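Local coordinates for monoglyceride lipase (Saccharomyces cerevisiae, PDB 4ZWN), which hydrolyses monoacylglycerols to free fatty acids and glycerol, with a strong preference for monounsaturated substrates, and also takes part in the breakdown of fatty acid ethyl esters, at residues E39-A44 and L120-E125; D95-G100 and G109-Y114; H143-G148 and H237-R242; I167-L172 and S303-E308. The protein carries 2 engineered substitutions. One frame throughout, in Å; residues are numbered along the deposited sequence.

Contact 1 (E39-A44 and L120-E125)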
loop_
_atom_site.group_PDB
_atom_site.type_symbol
_atom_site.label_atom_id
_atom_site.label_comp_id
_atom_site.label_asym_id
_atom_site.label_seq_id
_atom_site.Cartn_x
_atom_site.Cartn_y
_atom_site.Cartn_z
ATOM N N GLU A 39 -3.172 -5.158 -18.858
ATOM C CA GLU A 39 -2.973 -6.597 -18.929
ATOM C C GLU A 39 -4.174 -7.331 -18.359
ATOM O O GLU A 39 -4.660 -6.990 -17.281
ATOM C CB GLU A 39 -1.708 -7.017 -18.178
ATOM C CG GLU A 39 -1.541 -8.511 -18.080
ATOM C CD GLU A 39 -0.173 -8.905 -17.589
ATOM O OE1 GLU A 39 0.771 -8.106 -17.764
ATOM O OE2 GLU A 39 -0.046 -10.012 -17.026
ATOM N N ASN A 40 -4.651 -8.333 -19.092
ATOM C CA ASN A 40 -5.799 -9.127 -18.677
ATOM C C ASN A 40 -5.403 -10.310 -17.798
ATOM O O ASN A 40 -4.421 -11.004 -18.072
ATOM C CB ASN A 40 -6.563 -9.629 -19.904
ATOM C CG ASN A 40 -7.274 -8.515 -20.652
ATOM O OD1 ASN A 40 -6.985 -7.334 -20.461
ATOM N ND2 ASN A 40 -8.214 -8.892 -21.509
ATOM N N PHE A 41 -6.175 -10.530 -16.739
ATOM C CA PHE A 41 -5.975 -11.675 -15.859
ATOM C C PHE A 41 -7.241 -11.971 -15.065
ATOM O O PHE A 41 -7.778 -11.089 -14.394
ATOM C CB PHE A 41 -4.802 -11.434 -14.903
ATOM C CG PHE A 41 -4.622 -12.521 -13.878
ATOM C CD1 PHE A 41 -3.973 -13.700 -14.208
ATOM C CD2 PHE A 41 -5.091 -12.359 -12.584
ATOM C CE1 PHE A 41 -3.802 -14.704 -13.269
ATOM C CE2 PHE A 41 -4.923 -13.361 -11.638
ATOM C CZ PHE A 41 -4.277 -14.535 -11.982
ATOM N N ASP A 42 -7.701 -13.216 -15.159
ATOM C CA ASP A 42 -8.845 -13.711 -14.396
ATOM C C ASP A 42 -10.056 -12.784 -14.486
ATOM O O ASP A 42 -10.655 -12.428 -13.474
ATOM C CB ASP A 42 -8.451 -13.922 -12.933
ATOM C CG ASP A 42 -9.441 -14.791 -12.183
ATOM O OD1 ASP A 42 -10.148 -15.585 -12.838
ATOM O OD2 ASP A 42 -9.512 -14.680 -10.941
ATOM N N GLY A 43 -10.397 -12.386 -15.706
ATOM C CA GLY A 43 -11.608 -11.626 -15.952
ATOM C C GLY A 43 -11.535 -10.155 -15.589
ATOM O O GLY A 43 -12.558 -9.530 -15.310
ATOM N N ALA A 44 -10.331 -9.597 -15.593
ATOM C CA ALA A 44 -10.168 -8.174 -15.315
ATOM C C ALA A 44 -9.029 -7.572 -16.134
ATOM O O ALA A 44 -8.007 -8.218 -16.365
ATOM C CB ALA A 44 -9.934 -7.949 -13.830
ATOM N N LEU A 120 -2.454 -10.597 -6.836
ATOM C CA LEU A 120 -1.146 -10.195 -6.336
ATOM C C LEU A 120 -0.068 -11.195 -6.742
ATOM O O LEU A 120 1.007 -10.800 -7.189
ATOM C CB LEU A 120 -1.176 -10.040 -4.812
ATOM C CG LEU A 120 0.125 -9.567 -4.154
ATOM C CD1 LEU A 120 0.622 -8.277 -4.792
ATOM C CD2 LEU A 120 -0.077 -9.376 -2.662
ATOM N N GLU A 121 -0.361 -12.485 -6.595
ATOM C CA GLU A 121 0.596 -13.527 -6.962
ATOM C C GLU A 121 0.974 -13.433 -8.435
ATOM O O GLU A 121 2.120 -13.688 -8.806
ATOM C CB GLU A 121 0.035 -14.921 -6.658
ATOM C CG GLU A 121 -0.222 -15.206 -5.183
ATOM C CD GLU A 121 1.048 -15.444 -4.380
ATOM O OE1 GLU A 121 2.157 -15.310 -4.939
ATOM O OE2 GLU A 121 0.933 -15.777 -3.182
ATOM N N HIS A 122 0.009 -13.058 -9.269
ATOM C CA HIS A 122 0.248 -12.912 -10.700
ATOM C C HIS A 122 1.282 -11.835 -11.007
ATOM O O HIS A 122 2.162 -12.032 -11.846
ATOM C CB HIS A 122 -1.052 -12.586 -11.436
ATOM C CG HIS A 122 -0.843 -12.196 -12.867
ATOM N ND1 HIS A 122 -0.619 -13.120 -13.864
ATOM C CD2 HIS A 122 -0.798 -10.981 -13.463
ATOM C CE1 HIS A 122 -0.459 -12.493 -15.015
ATOM N NE2 HIS A 122 -0.561 -11.193 -14.799
ATOM N N PHE A 123 1.167 -10.696 -10.332
ATOM C CA PHE A 123 2.049 -9.563 -10.591
ATOM C C PHE A 123 3.366 -9.687 -9.843
ATOM O O PHE A 123 4.361 -9.070 -10.223
ATOM C CB PHE A 123 1.356 -8.252 -10.225
ATOM C CG PHE A 123 0.261 -7.871 -11.174
ATOM C CD1 PHE A 123 0.562 -7.322 -12.412
ATOM C CD2 PHE A 123 -1.067 -8.067 -10.838
ATOM C CE1 PHE A 123 -0.440 -6.974 -13.294
ATOM C CE2 PHE A 123 -2.076 -7.721 -11.715
ATOM C CZ PHE A 123 -1.762 -7.173 -12.945
ATOM N N VAL A 124 3.369 -10.482 -8.780
ATOM C CA VAL A 124 4.609 -10.809 -8.091
ATOM C C VAL A 124 5.482 -11.647 -9.016
ATOM O O VAL A 124 6.657 -11.345 -9.221
ATOM C CB VAL A 124 4.355 -11.569 -6.770
ATOM C CG1 VAL A 124 5.617 -12.283 -6.312
ATOM C CG2 VAL A 124 3.858 -10.618 -5.696
ATOM N N GLU A 125 4.889 -12.689 -9.593
ATOM C CA GLU A 125 5.613 -13.584 -10.487
ATOM C C GLU A 125 6.071 -12.885 -11.761
ATOM O O GLU A 125 7.108 -13.229 -12.325
ATOM C CB GLU A 125 4.747 -14.790 -10.837
ATOM C CG GLU A 125 4.448 -15.680 -9.650
ATOM C CD GLU A 125 3.477 -16.785 -9.989
ATOM O OE1 GLU A 125 2.943 -16.777 -11.118
ATOM O OE2 GLU A 125 3.248 -17.661 -9.127
#

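Contact 2 (D95-G100 and G109-Y114)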
loop_
_atom_site.group_PDB
_atom_site.type_symbol
_atom_site.label_atom_id
_atom_site.label_comp_id
_atom_site.label_asym_id
_atom_site.label_seq_id
_atom_site.Cartn_x
_atom_site.Cartn_y
_atom_site.Cartn_z
ATOM N N ASP A 95 -3.391 -0.861 -10.554
ATOM C CA ASP A 95 -4.700 -0.638 -9.962
ATOM C C ASP A 95 -5.327 -2.000 -9.692
ATOM O O ASP A 95 -5.557 -2.777 -10.616
ATOM C CB ASP A 95 -5.589 0.210 -10.877
ATOM C CG ASP A 95 -5.105 1.650 -11.001
ATOM O OD1 ASP A 95 -4.202 2.055 -10.236
ATOM O OD2 ASP A 95 -5.640 2.385 -11.858
ATOM N N GLN A 96 -5.577 -2.298 -8.421
ATOM C CA GLN A 96 -6.089 -3.607 -8.032
ATOM C C GLN A 96 -7.544 -3.781 -8.448
ATOM O O GLN A 96 -8.235 -2.807 -8.748
ATOM C CB GLN A 96 -5.958 -3.810 -6.521
ATOM C CG GLN A 96 -4.550 -3.642 -5.979
ATOM C CD GLN A 96 -4.503 -3.731 -4.466
ATOM O OE1 GLN A 96 -4.807 -4.773 -3.885
ATOM N NE2 GLN A 96 -4.130 -2.633 -3.819
ATOM N N ARG A 97 -7.997 -5.032 -8.464
ATOM C CA ARG A 97 -9.386 -5.343 -8.768
ATOM C C ARG A 97 -10.312 -4.621 -7.795
ATOM O O ARG A 97 -10.188 -4.768 -6.580
ATOM C CB ARG A 97 -9.622 -6.854 -8.712
ATOM C CG ARG A 97 -10.987 -7.299 -9.218
ATOM C CD ARG A 97 -11.161 -8.800 -9.051
ATOM N NE ARG A 97 -10.073 -9.548 -9.675
ATOM C CZ ARG A 97 -10.151 -10.135 -10.865
ATOM N NH1 ARG A 97 -11.275 -10.076 -11.567
ATOM N NH2 ARG A 97 -9.106 -10.791 -11.352
ATOM N N GLY A 98 -11.229 -3.829 -8.338
ATOM C CA GLY A 98 -12.158 -3.066 -7.527
ATOM C C GLY A 98 -11.768 -1.606 -7.427
ATOM O O GLY A 98 -12.498 -0.796 -6.851
ATOM N N ALA A 99 -10.618 -1.263 -8.000
ATOM C CA ALA A 99 -10.078 0.085 -7.864
ATOM C C ALA A 99 -9.504 0.625 -9.171
ATOM O O ALA A 99 -9.239 -0.131 -10.107
ATOM C CB ALA A 99 -9.012 0.108 -6.779
ATOM N N GLY A 100 -9.317 1.941 -9.218
ATOM C CA GLY A 100 -8.654 2.593 -10.335
ATOM C C GLY A 100 -9.294 2.348 -11.686
ATOM O O GLY A 100 -10.512 2.225 -11.791
ATOM N N GLY A 109 -15.062 -1.511 -6.456
ATOM C CA GLY A 109 -15.268 -1.987 -5.102
ATOM C C GLY A 109 -15.612 -3.463 -5.061
ATOM O O GLY A 109 -15.807 -4.035 -3.989
ATOM N N VAL A 110 -15.685 -4.079 -6.235
ATOM C CA VAL A 110 -16.060 -5.484 -6.333
ATOM C C VAL A 110 -14.829 -6.382 -6.344
ATOM O O VAL A 110 -14.198 -6.587 -7.384
ATOM C CB VAL A 110 -16.900 -5.762 -7.596
ATOM C CG1 VAL A 110 -17.308 -7.224 -7.650
ATOM C CG2 VAL A 110 -18.131 -4.862 -7.626
ATOM N N THR A 111 -14.486 -6.904 -5.172
ATOM C CA THR A 111 -13.399 -7.860 -5.043
ATOM C C THR A 111 -13.535 -8.608 -3.726
ATOM O O THR A 111 -14.413 -8.301 -2.918
ATOM C CB THR A 111 -12.020 -7.178 -5.111
ATOM O OG1 THR A 111 -10.993 -8.176 -5.157
ATOM C CG2 THR A 111 -11.804 -6.276 -3.904
ATOM N N ASP A 112 -12.675 -9.597 -3.516
ATOM C CA ASP A 112 -12.685 -10.341 -2.265
ATOM C C ASP A 112 -11.299 -10.882 -1.927
ATOM O O ASP A 112 -10.357 -10.730 -2.706
ATOM C CB ASP A 112 -13.709 -11.481 -2.322
ATOM C CG ASP A 112 -13.538 -12.370 -3.542
ATOM O OD1 ASP A 112 -12.395 -12.550 -4.015
ATOM O OD2 ASP A 112 -14.560 -12.900 -4.028
ATOM N N GLU A 113 -11.199 -11.521 -0.763
ATOM C CA GLU A 113 -9.943 -12.052 -0.249
ATOM C C GLU A 113 -9.199 -12.902 -1.276
ATOM O O GLU A 113 -7.992 -12.738 -1.468
ATOM C CB GLU A 113 -10.204 -12.871 1.017
ATOM C CG GLU A 113 -8.967 -13.519 1.613
ATOM C CD GLU A 113 -8.078 -12.531 2.350
ATOM O OE1 GLU A 113 -8.512 -11.380 2.572
ATOM O OE2 GLU A 113 -6.945 -12.911 2.714
ATOM N N TYR A 114 -9.923 -13.797 -1.941
ATOM C CA TYR A 114 -9.318 -14.673 -2.940
ATOM C C TYR A 114 -8.663 -13.876 -4.065
ATOM O O TYR A 114 -7.482 -14.062 -4.355
ATOM C CB TYR A 114 -10.356 -15.636 -3.527
ATOM C CG TYR A 114 -9.835 -16.407 -4.721
ATOM C CD1 TYR A 114 -8.987 -17.496 -4.556
ATOM C CD2 TYR A 114 -10.179 -16.036 -6.016
ATOM C CE1 TYR A 114 -8.499 -18.196 -5.647
ATOM C CE2 TYR A 114 -9.696 -16.729 -7.112
ATOM C CZ TYR A 114 -8.858 -17.808 -6.921
ATOM O OH TYR A 114 -8.378 -18.500 -8.011
HETATM O O HOH W 1 -8.237 -6.217 -5.511
#

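Contact 3 (H143-G148 and H237-R242)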
loop_
_atom_site.group_PDB
_atom_site.type_symbol
_atom_site.label_atom_id
_atom_site.label_comp_id
_atom_site.label_asym_id
_atom_site.label_seq_id
_atom_site.Cartn_x
_atom_site.Cartn_y
_atom_site.Cartn_z
ATOM N N HIS A 143 0.429 0.620 1.344
ATOM C CA HIS A 143 -0.116 1.661 2.207
ATOM C C HIS A 143 -1.526 1.322 2.676
ATOM O O HIS A 143 -2.365 0.893 1.886
ATOM C CB HIS A 143 -0.126 3.012 1.495
ATOM C CG HIS A 143 -0.854 4.076 2.255
ATOM N ND1 HIS A 143 -0.386 4.590 3.445
ATOM C CD2 HIS A 143 -2.029 4.702 2.009
ATOM C CE1 HIS A 143 -1.234 5.497 3.894
ATOM N NE2 HIS A 143 -2.242 5.583 3.041
ATOM N N SER A 144 -1.774 1.532 3.966
ATOM C CA SER A 144 -3.093 1.291 4.580
ATOM C C SER A 144 -3.568 -0.109 4.193
ATOM O O SER A 144 -2.960 -1.106 4.586
ATOM C CB SER A 144 -4.081 2.361 4.110
ATOM O OG SER A 144 -5.241 2.357 4.921
ATOM N N MET A 145 -4.658 -0.179 3.434
ATOM C CA MET A 145 -5.179 -1.454 2.948
ATOM C C MET A 145 -4.085 -2.262 2.251
ATOM O O MET A 145 -3.996 -3.474 2.428
ATOM C CB MET A 145 -6.349 -1.235 1.984
ATOM C CG MET A 145 -6.983 -2.522 1.484
ATOM S SD MET A 145 -8.035 -2.256 0.042
ATOM C CE MET A 145 -6.806 -1.834 -1.193
ATOM N N GLY A 146 -3.260 -1.577 1.465
ATOM C CA GLY A 146 -2.131 -2.205 0.803
ATOM C C GLY A 146 -1.078 -2.662 1.795
ATOM O O GLY A 146 -0.383 -3.651 1.564
ATOM N N GLY A 147 -0.959 -1.932 2.900
ATOM C CA GLY A 147 -0.072 -2.318 3.982
ATOM C C GLY A 147 -0.520 -3.601 4.662
ATOM O O GLY A 147 0.300 -4.458 4.990
ATOM N N GLY A 148 -1.827 -3.736 4.871
ATOM C CA GLY A 148 -2.385 -4.944 5.454
ATOM C C GLY A 148 -2.169 -6.143 4.551
ATOM O O GLY A 148 -1.894 -7.250 5.018
ATOM N N HIS A 237 -15.267 -5.958 4.352
ATOM C CA HIS A 237 -15.139 -6.993 5.373
ATOM C C HIS A 237 -13.797 -7.700 5.285
ATOM O O HIS A 237 -13.151 -7.965 6.299
ATOM C CB HIS A 237 -16.265 -8.019 5.238
ATOM C CG HIS A 237 -16.114 -9.212 6.134
ATOM N ND1 HIS A 237 -15.328 -10.296 5.805
ATOM C CD2 HIS A 237 -16.661 -9.496 7.339
ATOM C CE1 HIS A 237 -15.392 -11.192 6.774
ATOM N NE2 HIS A 237 -16.195 -10.731 7.717
ATOM N N ASP A 238 -13.385 -8.000 4.061
ATOM C CA ASP A 238 -12.211 -8.822 3.844
ATOM C C ASP A 238 -10.911 -8.124 4.227
ATOM O O ASP A 238 -10.013 -8.763 4.775
ATOM C CB ASP A 238 -12.165 -9.287 2.390
ATOM C CG ASP A 238 -13.124 -10.429 2.127
ATOM O OD1 ASP A 238 -13.922 -10.739 3.036
ATOM O OD2 ASP A 238 -13.087 -11.016 1.025
ATOM N N PHE A 239 -10.792 -6.824 3.968
ATOM C CA PHE A 239 -9.563 -6.160 4.385
ATOM C C PHE A 239 -9.664 -5.683 5.835
ATOM O O PHE A 239 -8.647 -5.432 6.476
ATOM C CB PHE A 239 -9.167 -5.009 3.432
ATOM C CG PHE A 239 -10.173 -3.886 3.303
ATOM C CD1 PHE A 239 -10.495 -3.078 4.378
ATOM C CD2 PHE A 239 -10.719 -3.583 2.069
ATOM C CE1 PHE A 239 -11.385 -2.033 4.241
ATOM C CE2 PHE A 239 -11.605 -2.532 1.922
ATOM C CZ PHE A 239 -11.939 -1.758 3.010
ATOM N N MET A 240 -10.882 -5.576 6.359
ATOM C CA MET A 240 -11.048 -5.270 7.776
ATOM C C MET A 240 -10.627 -6.479 8.597
ATOM O O MET A 240 -9.898 -6.349 9.583
ATOM C CB MET A 240 -12.492 -4.880 8.099
ATOM C CG MET A 240 -12.876 -3.476 7.655
ATOM S SD MET A 240 -12.104 -2.189 8.645
ATOM C CE MET A 240 -12.814 -2.543 10.252
ATOM N N GLN A 241 -11.083 -7.654 8.174
ATOM C CA GLN A 241 -10.754 -8.903 8.852
ATOM C C GLN A 241 -9.278 -9.228 8.684
ATOM O O GLN A 241 -8.632 -9.742 9.599
ATOM C CB GLN A 241 -11.612 -10.048 8.313
ATOM C CG GLN A 241 -11.312 -11.397 8.942
ATOM C CD GLN A 241 -12.237 -12.486 8.441
ATOM O OE1 GLN A 241 -12.244 -12.816 7.253
ATOM N NE2 GLN A 241 -13.032 -13.047 9.344
ATOM N N ARG A 242 -8.764 -8.918 7.499
ATOM C CA ARG A 242 -7.358 -9.106 7.162
ATOM C C ARG A 242 -6.449 -8.523 8.235
ATOM O O ARG A 242 -5.554 -9.202 8.739
ATOM C CB ARG A 242 -7.056 -8.455 5.809
ATOM C CG ARG A 242 -5.862 -9.023 5.088
ATOM C CD ARG A 242 -6.220 -9.335 3.648
ATOM N NE ARG A 242 -6.578 -8.140 2.896
ATOM C CZ ARG A 242 -7.560 -8.084 1.999
ATOM N NH1 ARG A 242 -8.294 -9.157 1.744
ATOM N NH2 ARG A 242 -7.809 -6.953 1.356
HETATM O O HOH W 2 -5.686 -5.049 3.584
#

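Contact 4 (I167-L172 and S303-E308)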
loop_
_atom_site.group_PDB
_atom_site.type_symbol
_atom_site.label_atom_id
_atom_site.label_comp_id
_atom_site.label_asym_id
_atom_site.label_seq_id
_atom_site.Cartn_x
_atom_site.Cartn_y
_atom_site.Cartn_z
ATOM N N ILE A 167 7.803 -3.485 3.279
ATOM C CA ILE A 167 7.611 -2.139 3.798
ATOM C C ILE A 167 6.130 -1.838 3.971
ATOM O O ILE A 167 5.347 -1.962 3.027
ATOM C CB ILE A 167 8.233 -1.086 2.873
ATOM C CG1 ILE A 167 9.701 -1.425 2.599
ATOM C CG2 ILE A 167 8.083 0.300 3.481
ATOM C CD1 ILE A 167 10.328 -0.598 1.506
ATOM N N GLY A 168 5.749 -1.447 5.180
ATOM C CA GLY A 168 4.375 -1.073 5.457
ATOM C C GLY A 168 4.233 0.417 5.706
ATOM O O GLY A 168 4.999 1.005 6.468
ATOM N N SER A 169 3.253 1.029 5.049
ATOM C CA SER A 169 2.953 2.441 5.246
ATOM C C SER A 169 1.618 2.594 5.952
ATOM O O SER A 169 0.565 2.444 5.328
ATOM C CB SER A 169 2.928 3.184 3.910
ATOM O OG SER A 169 2.404 4.493 4.066
ATOM N N GLY A 170 1.674 2.905 7.246
ATOM C CA GLY A 170 0.494 2.946 8.096
ATOM C C GLY A 170 -0.473 1.821 7.777
ATOM O O GLY A 170 -1.609 2.077 7.380
ATOM N N PRO A 171 -0.020 0.566 7.930
ATOM C CA PRO A 171 -0.798 -0.585 7.466
ATOM C C PRO A 171 -2.141 -0.707 8.173
ATOM O O PRO A 171 -2.239 -0.428 9.368
ATOM C CB PRO A 171 0.105 -1.776 7.798
ATOM C CG PRO A 171 0.946 -1.302 8.929
ATOM C CD PRO A 171 1.192 0.151 8.660
ATOM N N LEU A 172 -3.168 -1.109 7.429
ATOM C CA LEU A 172 -4.487 -1.310 8.006
ATOM C C LEU A 172 -4.501 -2.569 8.856
ATOM O O LEU A 172 -4.699 -3.673 8.348
ATOM C CB LEU A 172 -5.553 -1.398 6.916
ATOM C CG LEU A 172 -6.978 -1.696 7.391
ATOM C CD1 LEU A 172 -7.477 -0.610 8.319
ATOM C CD2 LEU A 172 -7.909 -1.853 6.206
ATOM N N SER A 303 -1.481 9.480 5.012
ATOM C CA SER A 303 -0.840 9.226 3.719
ATOM C C SER A 303 0.539 9.882 3.687
ATOM O O SER A 303 0.736 10.895 3.014
ATOM C CB SER A 303 -1.684 9.749 2.553
ATOM O OG SER A 303 -2.924 9.070 2.474
ATOM N N ILE A 304 1.493 9.292 4.400
ATOM C CA ILE A 304 2.813 9.894 4.574
ATOM C C ILE A 304 3.707 9.773 3.339
ATOM O O ILE A 304 4.641 10.553 3.163
ATOM C CB ILE A 304 3.549 9.271 5.776
ATOM C CG1 ILE A 304 3.667 7.754 5.606
ATOM C CG2 ILE A 304 2.829 9.610 7.071
ATOM C CD1 ILE A 304 4.412 7.064 6.734
ATOM N N PHE A 305 3.416 8.798 2.486
ATOM C CA PHE A 305 4.240 8.536 1.310
ATOM C C PHE A 305 3.697 9.175 0.040
ATOM O O PHE A 305 4.297 9.041 -1.026
ATOM C CB PHE A 305 4.375 7.029 1.076
ATOM C CG PHE A 305 5.507 6.392 1.820
ATOM C CD1 PHE A 305 6.808 6.531 1.371
ATOM C CD2 PHE A 305 5.269 5.632 2.953
ATOM C CE1 PHE A 305 7.856 5.939 2.048
ATOM C CE2 PHE A 305 6.311 5.034 3.632
ATOM C CZ PHE A 305 7.607 5.187 3.174
ATOM N N SER A 306 2.560 9.856 0.136
ATOM C CA SER A 306 1.895 10.319 -1.075
ATOM C C SER A 306 1.304 11.721 -0.971
ATOM O O SER A 306 1.507 12.546 -1.863
ATOM C CB SER A 306 0.793 9.333 -1.466
ATOM O OG SER A 306 -0.182 9.229 -0.443
ATOM N N LEU A 307 0.578 11.994 0.109
ATOM C CA LEU A 307 -0.225 13.211 0.172
ATOM C C LEU A 307 0.165 14.170 1.298
ATOM O O LEU A 307 -0.471 15.204 1.482
ATOM C CB LEU A 307 -1.705 12.834 0.300
ATOM C CG LEU A 307 -2.225 11.968 -0.854
ATOM C CD1 LEU A 307 -3.651 11.502 -0.603
ATOM C CD2 LEU A 307 -2.122 12.717 -2.183
ATOM N N GLU A 308 1.215 13.843 2.041
ATOM C CA GLU A 308 1.640 14.700 3.145
ATOM C C GLU A 308 2.545 15.841 2.690
ATOM O O GLU A 308 2.846 15.977 1.504
ATOM C CB GLU A 308 2.348 13.876 4.223
ATOM C CG GLU A 308 1.436 13.417 5.351
ATOM C CD GLU A 308 0.953 14.566 6.227
ATOM O OE1 GLU A 308 1.484 15.689 6.097
ATOM O OE2 GLU A 308 0.043 14.344 7.052
#

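Contact 1 (E39-A44 and L120-E125)
One imidazole serves here as both a hydrogen-bond donor and a stacking plate: His122 is gripped at its edge by Glu39 while one of its faces lies against Phe41. The edge bond runs from His122 NE2 to Glu39 OE2, 2.6 Å long. The acceptor lies almost in the imidazole plane, yet the carboxylate is turned nearly perpendicular to the ring, at 89°, and the N-H reaches OE2 from above the carboxylate plane. The face contact is an offset stack with centroids 4.2 Å apart and planes inclined by 22°. Phe41 CD1 comes within 3.4 Å of His122 ND1, and His122 CB, 3.8 Å from the Phe41 ring centroid, makes a CH-pi contact over the same face of the phenyl ring. Held at an edge and over a face, the imidazole has probably little freedom to turn, and the carboxylate would tend to favour its protonated form. In the alpha/beta-hydrolase fold the contact joins an edge strand of the sheet, 37-41, to helix 113-134, which packs across that end of the sheet. Just beyond, a tight turn through Asp42 and Gly43, both with positive phi, leads back into strand 44-51. With CG anti to its backbone N (chi1 170°), His122 reaches out to the strand, while its CD2 sits 3.7 Å above the plane of the neighbouring Phe123 ring, over the ring centre.

Contact 2 (D95-G100 and G109-Y114)
Thr111 sets its branched end against the backbone of Arg97, with CB 3.4 Å from Arg97 O and the methyl CG2 3.5 Å from that same oxygen. Its chi1 of -172° carries OG1 anti to the backbone N and leaves CG2 between N and the carbonyl carbon. The hydroxyl thus faces the Arg97 aliphatic chain, 3.9 Å from CD. A water donates to Arg97 O at 2.7 Å and has a weak, longer link to Thr111 OG1. Arg97 is extended through its first two torsions, which takes CG past Val110 O at 3.8 Å; the bend at chi3 (-54°) then turns the guanidinium off toward its salt bridge with Asp119. Gly98, third residue of a type II turn from Gln96 to Ala99, has backbone angles that call for glycine, and a side chain there would also press on Thr111 CG2. Its carbonyl O accepts a hydrogen bond from Gly109 N (2.7 Å), closing the loop between the two segments. That loop follows strand 89-94 and runs into helix 113-134, N-capped by Asp112; Gly109 also bonds to Ser232, just before helix 233-248, and Thr111 rests on Gln235 of that helix.

Contact 3 (H143-G148 and H237-R242)
Met145 and Phe239 meet almost at a right angle, the thioether coming obliquely onto the ring. Met145 SD is 3.6 Å from Phe239 CD2 and 4.4 Å from the ring centroid, a Met-aromatic contact, while Met145 CG touches Phe239 CB at 3.8 Å. Met145 leaves its helix with CG anti to the backbone N (chi1 -177°) and stays extended until a bend at chi3 brings the methyl round. An alanine at this position removes the whole thioether, which would probably open a gap between the two helices and leave the Phe239 ring without its sulfur partner. Beside this pair a water bridges the segments: it donates to Met145 O at 2.6 Å and accepts from Arg242 NE at 3.3 Å. Met145 directly follows Ser144, assigned as the nucleophile, within the GxSxG motif, so the contact backs the nucleophile elbow, the sharp strand-to-helix turn of alpha/beta hydrolases. Ser144 has the strained positive phi expected there. At Gly146 a side chain would be crowded by His143 N, consistent with the small residue of the motif. Further out, the Arg242 guanidinium lies over Phe239 CA and Asp238 O, one turn back on its own helix, and its NH1 forms a salt bridge with Glu113. Asp238 OD1 accepts a nearly straight 3.1 Å bond from His237 ND1 and also pairs with Arg234.

Contact 4 (I167-L172 and S303-E308)
Van der Waals packing makes up the direct meeting of Ser169 with Phe305 and Ile304. The serine comes at the edge of the phenyl ring: OG lies near the ring plane, 3.3 Å from Phe305 CD2, and CB is 3.5 Å from the same carbon. Ile304 adds its CG1, 3.8 Å from Ser169 OG, so the hydroxyl oxygen rests against two apolar side chains. Polar satisfaction comes from another direction. Ser169 OG, carried anti to its backbone N by a chi1 of 169°, is hydrogen-bonded to His143 ND1, and through this bond it probably helps position the residue just before the nucleophile. Within the loop, a backbone bond of 3.1 Å from Leu307 N to Ser303 O closes a compact turn right after His302, assigned to the charge relay. Aromatic contact is supplied by Trp141, which meets the Phe305 ring edge to face. A leucine in place of Phe305 lacks that ring and would probably deprive Trp141 of its aromatic partner and Ser169 of the edge it rests on. The side chain of Ile304 lies about 6 Å from that of His302 and about 7 Å from that of Asp272. Ser169 ends strand 165-169, flanked in the sheet by strands 138-143 and 264-269, and the loop bearing Phe305 presses on Met267 of the latter and on Val316 and Met320 of helix 310-326.

The four contacts step from the rim of the sheet to the catalytic centre. Contacts 1 and 2, their centres 12 Å apart, both use helix 113-134 and are joined where Arg97 NH1 meets Asp42 O at 3.1 Å. Contact 2 reaches contact 3 through the start of that helix, Glu113 N lying 2.6 Å from Asp238 OD2. Contacts 3 and 4 alternate along the chain and interlock: Ser144 N is 2.9 Å from Ser169 O, and Phe239 CD1 packs 3.4 Å from Leu172 CD2. Contact 3 holds Ser144 and contact 4 starts just after His302, whereas contact 1, with its centre 24 Å from that of contact 4, lies away from the active site.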